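Local coordinates for putative cell surface protein (Streptococcus pyogenes, PDB 4OFQ) that probably serves as a cell-surface adhesin of the antigen I/II family, here represented by its calcium-binding C-terminal beta-sandwich domains, at residues A[48-53]-A[172-177]; A[71-76]-A[159-164]; A[83-86]-A[92-95]; A[288-293]-A[312-317]. All blocks are in the same frame, centred on the assembly; numbering follows the deposited sequence.

Contact 1: A[48-53]-A[172-177]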
loop_
_atom_site.group_PDB
_atom_site.type_symbol
_atom_site.label_atom_id
_atom_site.label_comp_id
_atom_site.label_asym_id
_atom_site.label_seq_id
_atom_site.Cartn_x
_atom_site.Cartn_y
_atom_site.Cartn_z
ATOM N N ASP A 48 -7.088 -28.643 11.880
ATOM C CA ASP A 48 -6.961 -29.949 11.244
ATOM C C ASP A 48 -6.480 -31.073 12.180
ATOM O O ASP A 48 -7.048 -32.165 12.186
ATOM C CB ASP A 48 -6.062 -29.846 10.013
ATOM C CG ASP A 48 -5.969 -31.146 9.262
ATOM O OD1 ASP A 48 -6.964 -31.528 8.619
ATOM O OD2 ASP A 48 -4.906 -31.786 9.322
ATOM N N GLN A 49 -5.450 -30.796 12.976
ATOM C CA GLN A 49 -4.859 -31.819 13.841
ATOM C C GLN A 49 -5.828 -32.331 14.912
ATOM O O GLN A 49 -5.680 -33.447 15.413
ATOM C CB GLN A 49 -3.601 -31.283 14.532
ATOM C CG GLN A 49 -2.346 -31.343 13.692
ATOM C CD GLN A 49 -1.964 -32.760 13.301
ATOM O OE1 GLN A 49 -1.579 -33.570 14.146
ATOM N NE2 GLN A 49 -2.065 -33.063 12.014
ATOM N N TYR A 50 -6.807 -31.506 15.266
ATOM C CA TYR A 50 -7.723 -31.825 16.363
ATOM C C TYR A 50 -8.866 -32.755 15.962
ATOM O O TYR A 50 -9.590 -33.246 16.825
ATOM C CB TYR A 50 -8.304 -30.541 16.953
ATOM C CG TYR A 50 -7.256 -29.590 17.462
ATOM C CD1 TYR A 50 -6.251 -30.032 18.311
ATOM C CD2 TYR A 50 -7.258 -28.251 17.080
ATOM C CE1 TYR A 50 -5.276 -29.164 18.780
ATOM C CE2 TYR A 50 -6.279 -27.376 17.540
ATOM C CZ TYR A 50 -5.299 -27.843 18.397
ATOM O OH TYR A 50 -4.335 -26.984 18.865
ATOM N N LYS A 51 -9.031 -32.985 14.660
ATOM C CA LYS A 51 -10.152 -33.778 14.155
ATOM C C LYS A 51 -10.228 -35.164 14.769
ATOM O O LYS A 51 -9.236 -35.888 14.814
ATOM C CB LYS A 51 -10.062 -33.908 12.630
ATOM C CG LYS A 51 -11.223 -34.655 11.999
ATOM C CD LYS A 51 -11.101 -34.691 10.481
ATOM C CE LYS A 51 -12.307 -35.354 9.833
ATOM N NZ LYS A 51 -12.211 -35.348 8.340
ATOM N N GLY A 52 -11.412 -35.523 15.255
ATOM C CA GLY A 52 -11.666 -36.863 15.750
ATOM C C GLY A 52 -11.091 -37.165 17.122
ATOM O O GLY A 52 -11.270 -38.267 17.634
ATOM N N MET A 53 -10.408 -36.195 17.725
ATOM C CA MET A 53 -9.865 -36.391 19.066
ATOM C C MET A 53 -10.860 -35.937 20.124
ATOM O O MET A 53 -11.867 -35.289 19.812
ATOM C CB MET A 53 -8.548 -35.634 19.239
ATOM C CG MET A 53 -7.556 -35.836 18.097
ATOM S SD MET A 53 -5.852 -35.465 18.566
ATOM C CE MET A 53 -5.920 -33.728 18.920
ATOM N N GLN A 172 -2.416 -18.369 17.352
ATOM C CA GLN A 172 -3.573 -19.194 17.654
ATOM C C GLN A 172 -3.338 -19.781 19.038
ATOM O O GLN A 172 -2.244 -20.281 19.317
ATOM C CB GLN A 172 -3.606 -20.291 16.607
ATOM C CG GLN A 172 -4.702 -21.285 16.676
ATOM C CD GLN A 172 -4.660 -22.195 15.464
ATOM O OE1 GLN A 172 -4.402 -21.738 14.341
ATOM N NE2 GLN A 172 -4.902 -23.480 15.678
ATOM N N ILE A 173 -4.336 -19.688 19.920
ATOM C CA ILE A 173 -4.214 -20.266 21.255
ATOM C C ILE A 173 -5.374 -21.223 21.481
ATOM O O ILE A 173 -6.523 -20.793 21.608
ATOM C CB ILE A 173 -4.199 -19.199 22.382
ATOM C CG1 ILE A 173 -3.161 -18.107 22.093
ATOM C CG2 ILE A 173 -3.954 -19.854 23.746
ATOM C CD1 ILE A 173 -3.233 -16.940 23.076
ATOM N N ASP A 174 -5.060 -22.517 21.509
ATOM C CA ASP A 174 -6.054 -23.565 21.639
ATOM C C ASP A 174 -5.813 -24.294 22.953
ATOM O O ASP A 174 -4.695 -24.737 23.228
ATOM C CB ASP A 174 -5.926 -24.575 20.496
ATOM C CG ASP A 174 -5.855 -23.915 19.130
ATOM O OD1 ASP A 174 -6.566 -22.908 18.921
ATOM O OD2 ASP A 174 -5.098 -24.416 18.266
ATOM N N PHE A 175 -6.864 -24.425 23.750
ATOM C CA PHE A 175 -6.771 -25.066 25.051
ATOM C C PHE A 175 -5.649 -24.448 25.881
ATOM O O PHE A 175 -5.017 -25.153 26.670
ATOM C CB PHE A 175 -6.473 -26.574 24.919
ATOM C CG PHE A 175 -7.220 -27.261 23.813
ATOM C CD1 PHE A 175 -8.542 -27.648 23.983
ATOM C CD2 PHE A 175 -6.584 -27.562 22.617
ATOM C CE1 PHE A 175 -9.226 -28.298 22.963
ATOM C CE2 PHE A 175 -7.258 -28.212 21.592
ATOM C CZ PHE A 175 -8.580 -28.584 21.766
ATOM N N GLY A 176 -5.380 -23.159 25.674
ATOM C CA GLY A 176 -4.270 -22.485 26.330
ATOM C C GLY A 176 -2.901 -22.668 25.682
ATOM O O GLY A 176 -1.917 -22.076 26.136
ATOM N N ASN A 177 -2.821 -23.485 24.634
ATOM C CA ASN A 177 -1.548 -23.690 23.942
ATOM C C ASN A 177 -1.365 -22.694 22.796
ATOM O O ASN A 177 -2.195 -22.638 21.886
ATOM C CB ASN A 177 -1.458 -25.105 23.374
ATOM C CG ASN A 177 -1.635 -26.173 24.429
ATOM O OD1 ASN A 177 -1.057 -26.098 25.518
ATOM N ND2 ASN A 177 -2.441 -27.181 24.112
HETATM O O HOH W 1 -3.079 -27.575 21.145
#

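Contact 2: A[71-76]-A[159-164]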
loop_
_atom_site.group_PDB
_atom_site.type_symbol
_atom_site.label_atom_id
_atom_site.label_comp_id
_atom_site.label_asym_id
_atom_site.label_seq_id
_atom_site.Cartn_x
_atom_site.Cartn_y
_atom_site.Cartn_z
ATOM N N LYS A 71 1.552 -4.525 12.597
ATOM C CA LYS A 71 2.538 -3.525 13.019
ATOM C C LYS A 71 1.831 -2.187 13.231
ATOM O O LYS A 71 1.421 -1.523 12.267
ATOM C CB LYS A 71 3.632 -3.372 11.970
ATOM C CG LYS A 71 4.673 -2.330 12.326
ATOM C CD LYS A 71 5.857 -2.437 11.385
ATOM C CE LYS A 71 6.817 -1.268 11.556
ATOM N NZ LYS A 71 7.968 -1.406 10.597
ATOM N N ASP A 72 1.696 -1.782 14.485
ATOM C CA ASP A 72 0.822 -0.649 14.783
ATOM C C ASP A 72 1.395 0.724 14.398
ATOM O O ASP A 72 0.674 1.711 14.395
ATOM C CB ASP A 72 0.295 -0.700 16.235
ATOM C CG ASP A 72 1.375 -0.459 17.284
ATOM O OD1 ASP A 72 2.349 0.280 17.025
ATOM O OD2 ASP A 72 1.225 -1.006 18.397
ATOM N N GLU A 73 2.682 0.772 14.068
ATOM C CA GLU A 73 3.304 1.998 13.555
ATOM C C GLU A 73 2.937 2.208 12.088
ATOM O O GLU A 73 2.961 3.329 11.577
ATOM C CB GLU A 73 4.825 1.916 13.682
ATOM C CG GLU A 73 5.564 3.159 13.197
ATOM C CD GLU A 73 7.013 2.884 12.812
ATOM O OE1 GLU A 73 7.552 1.826 13.207
ATOM O OE2 GLU A 73 7.609 3.728 12.103
ATOM N N ALA A 74 2.591 1.119 11.417
ATOM C CA ALA A 74 2.394 1.124 9.975
ATOM C C ALA A 74 0.917 1.024 9.616
ATOM O O ALA A 74 0.376 1.852 8.876
ATOM C CB ALA A 74 3.166 -0.038 9.350
ATOM N N ILE A 75 0.270 -0.001 10.150
ATOM C CA ILE A 75 -1.128 -0.251 9.869
ATOM C C ILE A 75 -2.007 0.519 10.837
ATOM O O ILE A 75 -1.759 0.525 12.039
ATOM C CB ILE A 75 -1.423 -1.766 9.952
ATOM C CG1 ILE A 75 -0.990 -2.439 8.647
ATOM C CG2 ILE A 75 -2.880 -2.024 10.209
ATOM C CD1 ILE A 75 -0.815 -3.946 8.744
ATOM N N ASP A 76 -3.011 1.209 10.306
ATOM C CA ASP A 76 -4.050 1.807 11.143
ATOM C C ASP A 76 -5.018 0.719 11.625
ATOM O O ASP A 76 -5.909 0.302 10.891
ATOM C CB ASP A 76 -4.807 2.884 10.356
ATOM C CG ASP A 76 -5.920 3.532 11.167
ATOM O OD1 ASP A 76 -6.008 3.272 12.394
ATOM O OD2 ASP A 76 -6.705 4.301 10.569
ATOM N N GLN A 159 -1.560 7.442 7.820
ATOM C CA GLN A 159 -1.042 8.429 6.871
ATOM C C GLN A 159 0.339 8.964 7.251
ATOM O O GLN A 159 1.095 9.390 6.380
ATOM C CB GLN A 159 -2.042 9.556 6.590
ATOM C CG GLN A 159 -2.819 10.053 7.791
ATOM C CD GLN A 159 -4.023 10.887 7.383
ATOM O OE1 GLN A 159 -5.054 10.348 6.979
ATOM N NE2 GLN A 159 -3.892 12.208 7.475
ATOM N N ASP A 160 0.691 8.903 8.535
ATOM C CA ASP A 160 1.992 9.431 8.956
ATOM C C ASP A 160 3.138 8.415 8.839
ATOM O O ASP A 160 4.298 8.733 9.120
ATOM C CB ASP A 160 1.934 10.072 10.359
ATOM C CG ASP A 160 1.544 9.085 11.453
ATOM O OD1 ASP A 160 1.580 7.857 11.225
ATOM O OD2 ASP A 160 1.205 9.551 12.562
ATOM N N PHE A 161 2.809 7.197 8.420
ATOM C CA PHE A 161 3.823 6.192 8.140
ATOM C C PHE A 161 4.247 6.342 6.681
ATOM O O PHE A 161 3.532 5.933 5.765
ATOM C CB PHE A 161 3.290 4.784 8.425
ATOM C CG PHE A 161 4.313 3.696 8.225
ATOM C CD1 PHE A 161 5.310 3.478 9.165
ATOM C CD2 PHE A 161 4.273 2.896 7.095
ATOM C CE1 PHE A 161 6.253 2.478 8.985
ATOM C CE2 PHE A 161 5.207 1.898 6.904
ATOM C CZ PHE A 161 6.207 1.689 7.855
ATOM N N LYS A 162 5.415 6.942 6.477
ATOM C CA LYS A 162 5.830 7.389 5.150
ATOM C C LYS A 162 6.764 6.395 4.475
ATOM O O LYS A 162 6.875 6.361 3.251
ATOM C CB LYS A 162 6.539 8.742 5.256
ATOM C CG LYS A 162 5.757 9.809 6.004
ATOM C CD LYS A 162 4.733 10.486 5.112
ATOM C CE LYS A 162 4.158 11.725 5.788
ATOM N NZ LYS A 162 3.262 12.495 4.883
ATOM N N LYS A 163 7.456 5.608 5.289
ATOM C CA LYS A 163 8.380 4.612 4.777
ATOM C C LYS A 163 8.668 3.574 5.843
ATOM O O LYS A 163 8.483 3.821 7.037
ATOM C CB LYS A 163 9.695 5.267 4.336
ATOM C CG LYS A 163 10.546 5.803 5.486
ATOM C CD LYS A 163 11.859 6.382 4.967
ATOM C CE LYS A 163 12.695 7.005 6.078
ATOM N NZ LYS A 163 13.164 5.992 7.066
ATOM N N GLY A 164 9.138 2.416 5.402
ATOM C CA GLY A 164 9.480 1.336 6.308
ATOM C C GLY A 164 8.821 0.056 5.843
ATOM O O GLY A 164 8.267 -0.012 4.744
HETATM O O HOH W 2 2.875 6.038 12.510
#

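Contact 3: A[83-86]-A[92-95]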
loop_
_atom_site.group_PDB
_atom_site.type_symbol
_atom_site.label_atom_id
_atom_site.label_comp_id
_atom_site.label_asym_id
_atom_site.label_seq_id
_atom_site.Cartn_x
_atom_site.Cartn_y
_atom_site.Cartn_z
ATOM N N ASN A 83 -14.015 -8.682 6.369
ATOM C CA ASN A 83 -14.815 -9.058 5.207
ATOM C C ASN A 83 -15.620 -10.333 5.468
ATOM O O ASN A 83 -16.787 -10.441 5.072
ATOM C CB ASN A 83 -13.925 -9.170 3.971
ATOM C CG ASN A 83 -13.136 -7.896 3.728
ATOM O OD1 ASN A 83 -13.710 -6.820 3.606
ATOM N ND2 ASN A 83 -11.816 -8.004 3.712
ATOM N N SER A 84 -14.997 -11.293 6.138
ATOM C CA SER A 84 -15.705 -12.506 6.520
ATOM C C SER A 84 -14.861 -13.297 7.509
ATOM O O SER A 84 -13.637 -13.169 7.535
ATOM C CB SER A 84 -15.985 -13.361 5.285
ATOM O OG SER A 84 -14.758 -13.724 4.668
ATOM N N ILE A 85 -15.523 -14.081 8.350
ATOM C CA ILE A 85 -14.836 -15.079 9.168
ATOM C C ILE A 85 -15.671 -16.341 9.045
ATOM O O ILE A 85 -16.812 -16.388 9.527
ATOM C CB ILE A 85 -14.733 -14.674 10.644
ATOM C CG1 ILE A 85 -14.102 -13.282 10.784
ATOM C CG2 ILE A 85 -13.901 -15.708 11.417
ATOM C CD1 ILE A 85 -13.968 -12.825 12.242
ATOM N N LYS A 86 -15.116 -17.349 8.378
ATOM C CA LYS A 86 -15.897 -18.512 7.987
ATOM C C LYS A 86 -15.205 -19.820 8.288
ATOM O O LYS A 86 -13.995 -19.963 8.094
ATOM C CB LYS A 86 -16.253 -18.442 6.492
ATOM C CG LYS A 86 -17.330 -17.412 6.176
ATOM C CD LYS A 86 -17.688 -17.407 4.694
ATOM C CE LYS A 86 -19.114 -16.897 4.476
ATOM N NZ LYS A 86 -19.391 -15.636 5.212
ATOM N N ASP A 92 -20.833 -18.868 8.715
ATOM C CA ASP A 92 -20.402 -17.556 9.191
ATOM C C ASP A 92 -20.266 -17.655 10.708
ATOM O O ASP A 92 -21.259 -17.865 11.404
ATOM C CB ASP A 92 -21.444 -16.501 8.812
ATOM C CG ASP A 92 -21.142 -15.129 9.390
ATOM O OD1 ASP A 92 -20.010 -14.896 9.872
ATOM O OD2 ASP A 92 -22.049 -14.272 9.358
ATOM N N VAL A 93 -19.046 -17.523 11.225
ATOM C CA VAL A 93 -18.833 -17.711 12.664
ATOM C C VAL A 93 -18.566 -16.403 13.401
ATOM O O VAL A 93 -18.199 -16.422 14.583
ATOM C CB VAL A 93 -17.714 -18.752 12.975
ATOM C CG1 VAL A 93 -18.065 -20.105 12.395
ATOM C CG2 VAL A 93 -16.365 -18.279 12.439
ATOM N N THR A 94 -18.772 -15.277 12.717
ATOM C CA THR A 94 -18.498 -13.967 13.316
ATOM C C THR A 94 -19.240 -13.750 14.644
ATOM O O THR A 94 -18.691 -13.174 15.576
ATOM C CB THR A 94 -18.814 -12.798 12.348
ATOM O OG1 THR A 94 -20.166 -12.898 11.894
ATOM C CG2 THR A 94 -17.879 -12.838 11.152
ATOM N N ASN A 95 -20.482 -14.217 14.733
ATOM C CA ASN A 95 -21.272 -13.983 15.939
ATOM C C ASN A 95 -20.931 -14.955 17.071
ATOM O O ASN A 95 -21.487 -14.857 18.168
ATOM C CB ASN A 95 -22.767 -14.028 15.628
ATOM C CG ASN A 95 -23.187 -12.950 14.645
ATOM O OD1 ASN A 95 -24.184 -13.095 13.936
ATOM N ND2 ASN A 95 -22.421 -11.863 14.589
HETATM O O HOH W 3 -18.344 -14.098 7.783
#

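Contact 4: A[288-293]-A[312-317]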
loop_
_atom_site.group_PDB
_atom_site.type_symbol
_atom_site.label_atom_id
_atom_site.label_comp_id
_atom_site.label_asym_id
_atom_site.label_seq_id
_atom_site.Cartn_x
_atom_site.Cartn_y
_atom_site.Cartn_z
ATOM N N GLY A 288 -4.080 28.761 -16.061
ATOM C CA GLY A 288 -2.690 28.343 -15.957
ATOM C C GLY A 288 -2.512 26.899 -15.527
ATOM O O GLY A 288 -1.397 26.453 -15.250
ATOM N N HIS A 289 -3.610 26.155 -15.472
ATOM C CA HIS A 289 -3.567 24.773 -15.013
ATOM C C HIS A 289 -3.105 23.822 -16.119
ATOM O O HIS A 289 -3.724 23.739 -17.177
ATOM C CB HIS A 289 -4.942 24.350 -14.496
ATOM C CG HIS A 289 -4.955 23.013 -13.816
ATOM N ND1 HIS A 289 -5.255 21.843 -14.480
ATOM C CD2 HIS A 289 -4.739 22.668 -12.525
ATOM C CE1 HIS A 289 -5.210 20.831 -13.630
ATOM N NE2 HIS A 289 -4.903 21.305 -12.436
ATOM N N TYR A 290 -2.023 23.100 -15.843
ATOM C CA TYR A 290 -1.443 22.140 -16.774
ATOM C C TYR A 290 -1.575 20.718 -16.232
ATOM O O TYR A 290 -1.281 20.457 -15.073
ATOM C CB TYR A 290 0.043 22.455 -16.997
ATOM C CG TYR A 290 0.802 21.362 -17.719
ATOM C CD1 TYR A 290 1.414 20.323 -17.013
ATOM C CD2 TYR A 290 0.917 21.371 -19.104
ATOM C CE1 TYR A 290 2.106 19.318 -17.670
ATOM C CE2 TYR A 290 1.598 20.370 -19.772
ATOM C CZ TYR A 290 2.196 19.348 -19.044
ATOM O OH TYR A 290 2.887 18.356 -19.689
ATOM N N GLU A 291 -1.967 19.792 -17.095
ATOM C CA GLU A 291 -2.098 18.404 -16.704
ATOM C C GLU A 291 -1.595 17.501 -17.837
ATOM O O GLU A 291 -1.902 17.740 -18.996
ATOM C CB GLU A 291 -3.578 18.137 -16.442
ATOM C CG GLU A 291 -3.905 16.797 -15.878
ATOM C CD GLU A 291 -5.397 16.635 -15.707
ATOM O OE1 GLU A 291 -5.975 17.359 -14.863
ATOM O OE2 GLU A 291 -5.988 15.809 -16.439
ATOM N N LEU A 292 -0.805 16.487 -17.507
ATOM C CA LEU A 292 -0.501 15.435 -18.476
ATOM C C LEU A 292 -0.778 14.090 -17.818
ATOM O O LEU A 292 -0.171 13.749 -16.802
ATOM C CB LEU A 292 0.950 15.525 -18.975
ATOM C CG LEU A 292 1.377 14.510 -20.046
ATOM C CD1 LEU A 292 2.414 15.103 -20.986
ATOM C CD2 LEU A 292 1.935 13.252 -19.393
ATOM N N ALA A 293 -1.694 13.330 -18.403
ATOM C CA ALA A 293 -2.117 12.053 -17.832
ATOM C C ALA A 293 -1.845 10.900 -18.778
ATOM O O ALA A 293 -2.191 10.956 -19.967
ATOM C CB ALA A 293 -3.610 12.086 -17.484
ATOM N N ALA A 312 8.319 14.776 -17.614
ATOM C CA ALA A 312 7.685 15.750 -18.488
ATOM C C ALA A 312 8.552 17.001 -18.567
ATOM O O ALA A 312 9.135 17.427 -17.570
ATOM C CB ALA A 312 6.295 16.096 -17.982
ATOM N N PHE A 313 8.657 17.575 -19.760
ATOM C CA PHE A 313 9.376 18.831 -19.929
ATOM C C PHE A 313 8.408 19.860 -20.447
ATOM O O PHE A 313 7.832 19.691 -21.526
ATOM C CB PHE A 313 10.532 18.680 -20.915
ATOM C CG PHE A 313 11.596 17.745 -20.443
ATOM C CD1 PHE A 313 11.456 16.381 -20.606
ATOM C CD2 PHE A 313 12.722 18.228 -19.790
ATOM C CE1 PHE A 313 12.434 15.507 -20.154
ATOM C CE2 PHE A 313 13.704 17.362 -19.345
ATOM C CZ PHE A 313 13.556 15.997 -19.527
ATOM N N VAL A 314 8.259 20.940 -19.693
ATOM C CA VAL A 314 7.281 21.964 -20.008
ATOM C C VAL A 314 8.002 23.258 -20.358
ATOM O O VAL A 314 8.755 23.792 -19.539
ATOM C CB VAL A 314 6.325 22.190 -18.812
ATOM C CG1 VAL A 314 5.379 23.342 -19.094
ATOM C CG2 VAL A 314 5.543 20.912 -18.529
ATOM N N VAL A 315 7.773 23.740 -21.577
ATOM C CA VAL A 315 8.469 24.912 -22.095
ATOM C C VAL A 315 7.559 26.129 -21.979
ATOM O O VAL A 315 6.417 26.084 -22.424
ATOM C CB VAL A 315 8.872 24.708 -23.562
ATOM C CG1 VAL A 315 9.493 25.960 -24.112
ATOM C CG2 VAL A 315 9.846 23.532 -23.692
ATOM N N VAL A 316 8.056 27.198 -21.347
ATOM C CA VAL A 316 7.289 28.430 -21.184
ATOM C C VAL A 316 8.102 29.639 -21.647
ATOM O O VAL A 316 9.329 29.576 -21.741
ATOM C CB VAL A 316 6.835 28.655 -19.705
ATOM C CG1 VAL A 316 6.118 27.416 -19.165
ATOM C CG2 VAL A 316 8.031 29.007 -18.816
ATOM N N LYS A 317 7.407 30.727 -21.957
ATOM C CA LYS A 317 8.048 32.002 -22.262
ATOM C C LYS A 317 7.831 32.954 -21.074
ATOM O O LYS A 317 6.728 33.037 -20.523
ATOM C CB LYS A 317 7.459 32.588 -23.543
ATOM C CG LYS A 317 7.869 34.012 -23.850
ATOM C CD LYS A 317 7.134 34.506 -25.092
ATOM C CE LYS A 317 7.545 35.914 -25.490
ATOM N NZ LYS A 317 6.818 36.352 -26.725
#

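Contact 1: A[48-53]-A[172-177]
Tyr50 reaches across to Asp174 and Phe175 and is the sole residue of 48-53 to lose surface to the other segment. Its CG lies anti to the carbonyl carbon (chi1 -58°), which sends the ring over to the end of strand 164-174, where the hydroxyl donates to the carboxylate: Tyr50 OH to Asp174 OD2 is 2.7 Å. The oxygen is met on its anti side, 16° out of the carboxylate plane, and the ring and carboxylate planes stand nearly perpendicular. That same OD2 takes a second bond on its syn lone pair, from Gln172 NE2 to Asp174 OD2 at 2.8 Å and almost straight. Two donors thus grip one buried oxygen, which probably steadies its negative charge. A water adds a further link, donating to Tyr50 OH and accepting from Asn177 ND2.

The apolar half is an edge-to-face (T-shaped) pair. The rim of Phe175 meets one face of Tyr50 off-centre, with Phe175 CE2 3.6 Å from Tyr50 CE1 and the planes at 86°. Phe175 sits in a type I' turn from Asp174 to Asn177, the tight hairpin connection between strands 164-174 and 177-188. Beyond the pair, Phe175 stacks edge-to-face with Phe64 and touches Tyr139, Tyr50 leans on Val143 of helix 135-143, and Asp174 packs on Phe64 of the adjoining strand 64-70.

Contact 2: A[71-76]-A[159-164]
The backbones come closest at Ala74 and Phe161, whose CA atoms are 5.6 Å apart, and no direct hydrogen bond joins the segments. Phe161 buries more surface than any other residue of the contact. With CG anti to the backbone N (chi1 -177°), the Phe161 ring extends toward the turn at 71-76 and lays one face against Ala74. The methyl stands over the middle of that face: Ala74 CB is 3.7 Å from the centroid of the Phe161 ring, only 9° off the normal, a clear CH-pi contact. The opposite face is covered near its rim by the carbonyl oxygen of Lys163.

Both segments are connections in the N-terminal beta-sandwich domain. Residues 71-76 follow strand 64-70, which ends at the calcium ligands Asp69 and Tyr70, while 159-164 link strand 149-157 of one sheet to strand 164-174 of the other. Lys71 O accepts from both Ala74 N and Ile75 N, holding the turn that presents the methyl.

Glu73 approaches the ring from another direction. Its extended chain crosses Phe161 at about a right angle and brings OE2 to the ring edge, in plane, with Glu73 OE2 3.6 Å from Phe161 CE1; the carboxylate plane is turned 85° from the ring. A water joins the backbone of one segment to a side chain of the other, donating to Glu73 O (2.9 Å) and to Asp160 OD1 (2.6 Å). Lys71 passes near Phe161, but its NZ is hydrogen-bonded to Asp165 O.

Contact 3: A[83-86]-A[92-95]
Ile85 meets Val93 and Thr94 in the tight part of this contact, where a backbone bond and methyl packing coincide. Val93 N donates to Ile85 O at 3.0 Å, with an N-H...O angle of 167° and the donor tilted 19° from the carbonyl plane. Beside it the two side chains cross at about a right angle, and Ile85 CG2 lies 3.7 Å from Val93 CG2. Thr94 completes the apolar patch with its methyl branch: CG2, anti to the carbonyl carbon, sits 3.7 Å from Ile85 CB. That torsion (chi1 55°) turns OG1 back to the carboxylate of Asp92.

The other side is looser and wetter. Lys86 and Asp92 are exposed; their charged atoms do not touch, Lys86 NZ being 4.8 Å from Asp92 OD1. A water lies among them, donating to Asp92 OD1, accepting from Ile85 N and, weakly, from Lys86 NZ. Asp92 OD1 is nevertheless firmly engaged, for it also accepts from Thr94 OG1 at 2.8 Å and Thr94 N at 3.1 Å, both reaching it from the same face of the carboxylate plane.

Ile85 and Val93 both rest on Ile149 of strand 149-157, the neighbour of strand 80-87 in its sheet. A single beta bridge, Lys86 with Asp92, brings the chain back alongside strand 80-87, and the bond from Thr94 N to Asp92 OD1 defines an Asx turn leading into a 3-10 segment.

Contact 4: A[288-293]-A[312-317]
Tyr290 and Val314, the two residues with most surface buried here, meet through a methyl laid over an aromatic face. Val314 CG2 is 3.7 Å from Tyr290 CZ, and it stands 4.1 Å from the centroid of the Tyr290 ring, 25° off the normal. The contact is therefore CH-pi in kind but displaced toward the hydroxyl end of the ring, as the spacing of 3.9 Å between Val314 CG2 and Tyr290 OH also indicates. The two side chains run past each other in opposite directions, each having left its own strand toward the other.

Torsions account for this placement. In Tyr290 the ring carbon CG is anti to the backbone N (chi1 168°), which carries the ring from strand 289-294 toward strand 310-318. In Val314 (chi1 175°) it is CG1 that lies anti to N, so CG2 falls beside the backbone N and becomes the branch that covers the ring.

Ala312, third in buried surface, touches more lightly: its CB is 4.4 Å from Tyr290 OH. The buried hydroxyl has its polar partner outside the two segments, hydrogen-bonding to Asp253 OD2 of strand 248-257, which fixes the end of the ring while its face remains given to Val314.

No hydrogen bond passes between the segments, and their nearest CA atoms, those of Tyr290 and Val314, are 9.3 Å apart. Strand 289-294 belongs to one antiparallel sheet and strand 310-318 to another; such spacing, bridged by inward-pointing side chains alone, is the face-to-face packing of a beta sandwich.

How the contacts relate
From the N terminus, residues 48-53 are met first, and contact 1 closes its long loop only when the chain reaches 172-177. Contact 2 is nested inside that loop, joining 71-76 to 159-164, and contact 3, between 83-86 and 92-95, is nested in turn inside contact 2. None of the three crosses another. Contacts 2 and 3 involve successive strands, 75-76 and 80-87, which reach the same sheet, whereas contact 1 lies at a far end of this domain, its centre about 34 Å from that of contact 2. Contact 4 follows in series, joining two beta-sheets of the C-terminal domain, its centre about 63 Å from that of contact 1.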